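PDB 3FOJ: uncharacterized protein from Staphylococcus saprophyticus subsp. saprophyticus ATCC 15305, which is of unknown function but has a rhodanese-like fold, which suggests, without proving it, a role related to sulfur transfer. Local coordinates for residues 23-27 / 28-32. Sequence-based numbering, arbitrary orientation.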
ATOM      1  N   ASP A  23       2.482  -1.117   2.839  1.00  9.64           N
ATOM      2  CA  ASP A  23       1.863  -0.451   3.987  1.00 10.23           C
ATOM      3  C   ASP A  23       2.876   0.587   4.478  1.00 10.36           C
ATOM      4  O   ASP A  23       3.940   0.221   4.970  1.00 10.60           O
ATOM      5  CB  ASP A  23       1.614  -1.502   5.076  1.00 11.35           C
ATOM      6  CG  ASP A  23       0.838  -0.965   6.264  1.00 11.91           C
ATOM      7  OD1 ASP A  23       0.953   0.235   6.591  1.00 10.55           O
ATOM      8  OD2 ASP A  23       0.120  -1.770   6.897  1.00 13.85           O
ATOM      9  N   VAL A  24       2.545   1.872   4.357  1.00  8.66           N
ATOM     10  CA  VAL A  24       3.473   2.926   4.756  1.00  9.97           C
ATOM     11  C   VAL A  24       3.221   3.582   6.119  1.00 10.65           C
ATOM     12  O   VAL A  24       3.742   4.664   6.405  1.00 11.39           O
ATOM     13  CB  VAL A  24       3.549   4.014   3.648  1.00  8.64           C
ATOM     14  CG1 VAL A  24       4.005   3.374   2.336  1.00  8.89           C
ATOM     15  CG2 VAL A  24       2.184   4.674   3.451  1.00 10.15           C
ATOM     16  N   ARG A  25       2.430   2.926   6.960  1.00 11.00           N
ATOM     17  CA  ARG A  25       2.145   3.451   8.294  1.00 12.10           C
ATOM     18  C   ARG A  25       3.376   3.248   9.176  1.00 13.63           C
ATOM     19  O   ARG A  25       4.359   2.647   8.746  1.00 13.67           O
ATOM     20  CB  ARG A  25       0.952   2.719   8.910  1.00 11.59           C
ATOM     21  CG  ARG A  25      -0.372   2.920   8.173  1.00 11.59           C
ATOM     22  CD  ARG A  25      -1.469   2.073   8.804  1.00 12.28           C
ATOM     23  NE  ARG A  25      -1.160   0.652   8.689  1.00 11.45           N
ATOM     24  CZ  ARG A  25      -1.737  -0.313   9.396  1.00 10.45           C
ATOM     25  NH1 ARG A  25      -2.674  -0.021  10.292  1.00 13.85           N
ATOM     26  NH2 ARG A  25      -1.368  -1.574   9.208  1.00 10.14           N
ATOM     27  N   THR A  26       3.325   3.744  10.409  1.00 16.89           N
ATOM     28  CA  THR A  26       4.457   3.578  11.314  1.00 17.66           C
ATOM     29  C   THR A  26       4.378   2.233  12.036  1.00 19.68           C
ATOM     30  O   THR A  26       3.332   1.585  12.052  1.00 17.91           O
ATOM     31  CB  THR A  26       4.534   4.722  12.355  1.00 19.62           C
ATOM     32  OG1 THR A  26       3.323   4.772  13.116  1.00 21.67           O
ATOM     33  CG2 THR A  26       4.751   6.057  11.658  1.00 20.43           C
ATOM     34  N   ASP A  27       5.499   1.826  12.625  1.00 20.25           N
ATOM     35  CA  ASP A  27       5.622   0.555  13.336  1.00 22.41           C
ATOM     36  C   ASP A  27       4.497   0.184  14.308  1.00 22.03           C
ATOM     37  O   ASP A  27       3.911  -0.893  14.191  1.00 21.65           O
ATOM     38  CB  ASP A  27       6.964   0.519  14.077  1.00 25.93           C
ATOM     39  CG  ASP A  27       7.202  -0.795  14.799  1.00 28.57           C
ATOM     40  OD1 ASP A  27       6.400  -1.145  15.693  1.00 32.23           O
ATOM     41  OD2 ASP A  27       8.195  -1.478  14.476  1.00 31.74           O
ATOM     42  N   GLN A  28       4.201   1.051  15.272  1.00 20.75           N
ATOM     43  CA  GLN A  28       3.158   0.742  16.245  1.00 20.41           C
ATOM     44  C   GLN A  28       1.799   0.539  15.584  1.00 18.92           C
ATOM     45  O   GLN A  28       0.968  -0.219  16.081  1.00 19.34           O
ATOM     46  CB  GLN A  28       3.062   1.841  17.308  1.00 21.04           C
ATOM     47  CG  GLN A  28       2.014   1.573  18.390  1.00 22.41           C
ATOM     48  CD  GLN A  28       2.349   0.387  19.285  1.00 22.68           C
ATOM     49  OE1 GLN A  28       1.525  -0.038  20.101  1.00 23.28           O
ATOM     50  NE2 GLN A  28       3.557  -0.148  19.142  1.00 22.13           N
ATOM     51  N   GLU A  29       1.574   1.218  14.462  1.00 17.90           N
ATOM     52  CA  GLU A  29       0.315   1.083  13.744  1.00 17.16           C
ATOM     53  C   GLU A  29       0.232  -0.276  13.053  1.00 15.48           C
ATOM     54  O   GLU A  29      -0.792  -0.957  13.128  1.00 15.50           O
ATOM     55  CB  GLU A  29       0.173   2.206  12.714  1.00 18.13           C
ATOM     56  CG  GLU A  29       0.014   3.585  13.336  1.00 22.23           C
ATOM     57  CD  GLU A  29      -0.040   4.692  12.301  1.00 23.69           C
ATOM     58  OE1 GLU A  29       1.016   5.017  11.717  1.00 25.90           O
ATOM     59  OE2 GLU A  29      -1.142   5.234  12.066  1.00 26.40           O
ATOM     60  N   THR A  30       1.309  -0.676  12.382  1.00 14.39           N
ATOM     61  CA  THR A  30       1.312  -1.963  11.700  1.00 13.00           C
ATOM     62  C   THR A  30       1.296  -3.086  12.732  1.00 12.80           C
ATOM     63  O   THR A  30       0.886  -4.209  12.434  1.00 12.85           O
ATOM     64  CB  THR A  30       2.540  -2.130  10.766  1.00 13.53           C
ATOM     65  OG1 THR A  30       3.753  -2.017  11.523  1.00 14.80           O
ATOM     66  CG2 THR A  30       2.522  -1.071   9.669  1.00 12.63           C
ATOM     67  N   ALA A  31       1.731  -2.770  13.950  1.00 12.63           N
ATOM     68  CA  ALA A  31       1.747  -3.745  15.034  1.00 14.36           C
ATOM     69  C   ALA A  31       0.322  -4.177  15.387  1.00 14.24           C
ATOM     70  O   ALA A  31       0.114  -5.229  15.994  1.00 15.19           O
ATOM     71  CB  ALA A  31       2.436  -3.152  16.262  1.00 14.67           C
HETATM   72  N   MSE A  32      -0.659  -3.361  15.013  1.00 14.19           N
HETATM   73  CA  MSE A  32      -2.057  -3.684  15.291  1.00 15.12           C
HETATM   74  C   MSE A  32      -2.641  -4.615  14.224  1.00 14.47           C
HETATM   75  O   MSE A  32      -3.784  -5.061  14.329  1.00 14.81           O
HETATM   76  CB  MSE A  32      -2.892  -2.403  15.382  1.00 18.66           C
HETATM   77  CG  MSE A  32      -2.445  -1.452  16.489  1.00 20.75           C
HETATM   78 SE   MSE A  32      -2.554  -2.220  18.273  1.00 29.46          SE
HETATM   79  CE  MSE A  32      -0.737  -2.842  18.443  1.00 25.05           C
TER
HETATM   80  O   HOH W   1      -3.737  -2.133  11.881  1.00 20.20           O
HETATM   81  O   HOH W   2       6.159   0.430  18.528  1.00 35.44           O
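E29 reaches back over the start of its own helix to hold T26, and one oxygen does all the gripping. OE1 of E29 accepts from T26 N at 2.9 Å, with an N-H...O angle of 167°, and from T26 OG1 at 2.7 Å; both come from the anti side of the carboxylate, on opposite faces of its plane. A T26 chi1 of 58°, which sets OG1 between the backbone N and the carbonyl carbon, lets the hydroxyl join the amide at that oxygen. The tight part lies on the inner side, where D23 is buried and T30 CG2 packs 3.7 Å from D23 OD1. There D23 OD1 closes an Asx turn by accepting R25 N at 3.1 Å and also takes R25 NE, almost exactly in the guanidinium plane, while D23 OD2 receives R25 NH2 at 2.8 Å, a side-on, two-nitrogen salt bridge. In this rhodanese-like domain the turn begins the link from strand 20-23 of the parallel sheet to helix 27-30. One face of the R25 guanidinium covers the E29-T30 peptide, T30 N standing 4.2 Å above the plane, over its centre; R25 NH2 also hydrogen-bonds G33 O, beyond the helix. The T30 hydroxyl bonds D27 O, which A31 N shares. Toward solvent the fit loosens: D27 and Q28 are exposed, and a water donates to D27 OD1 at 3.3 Å and accepts from Q28 NE2.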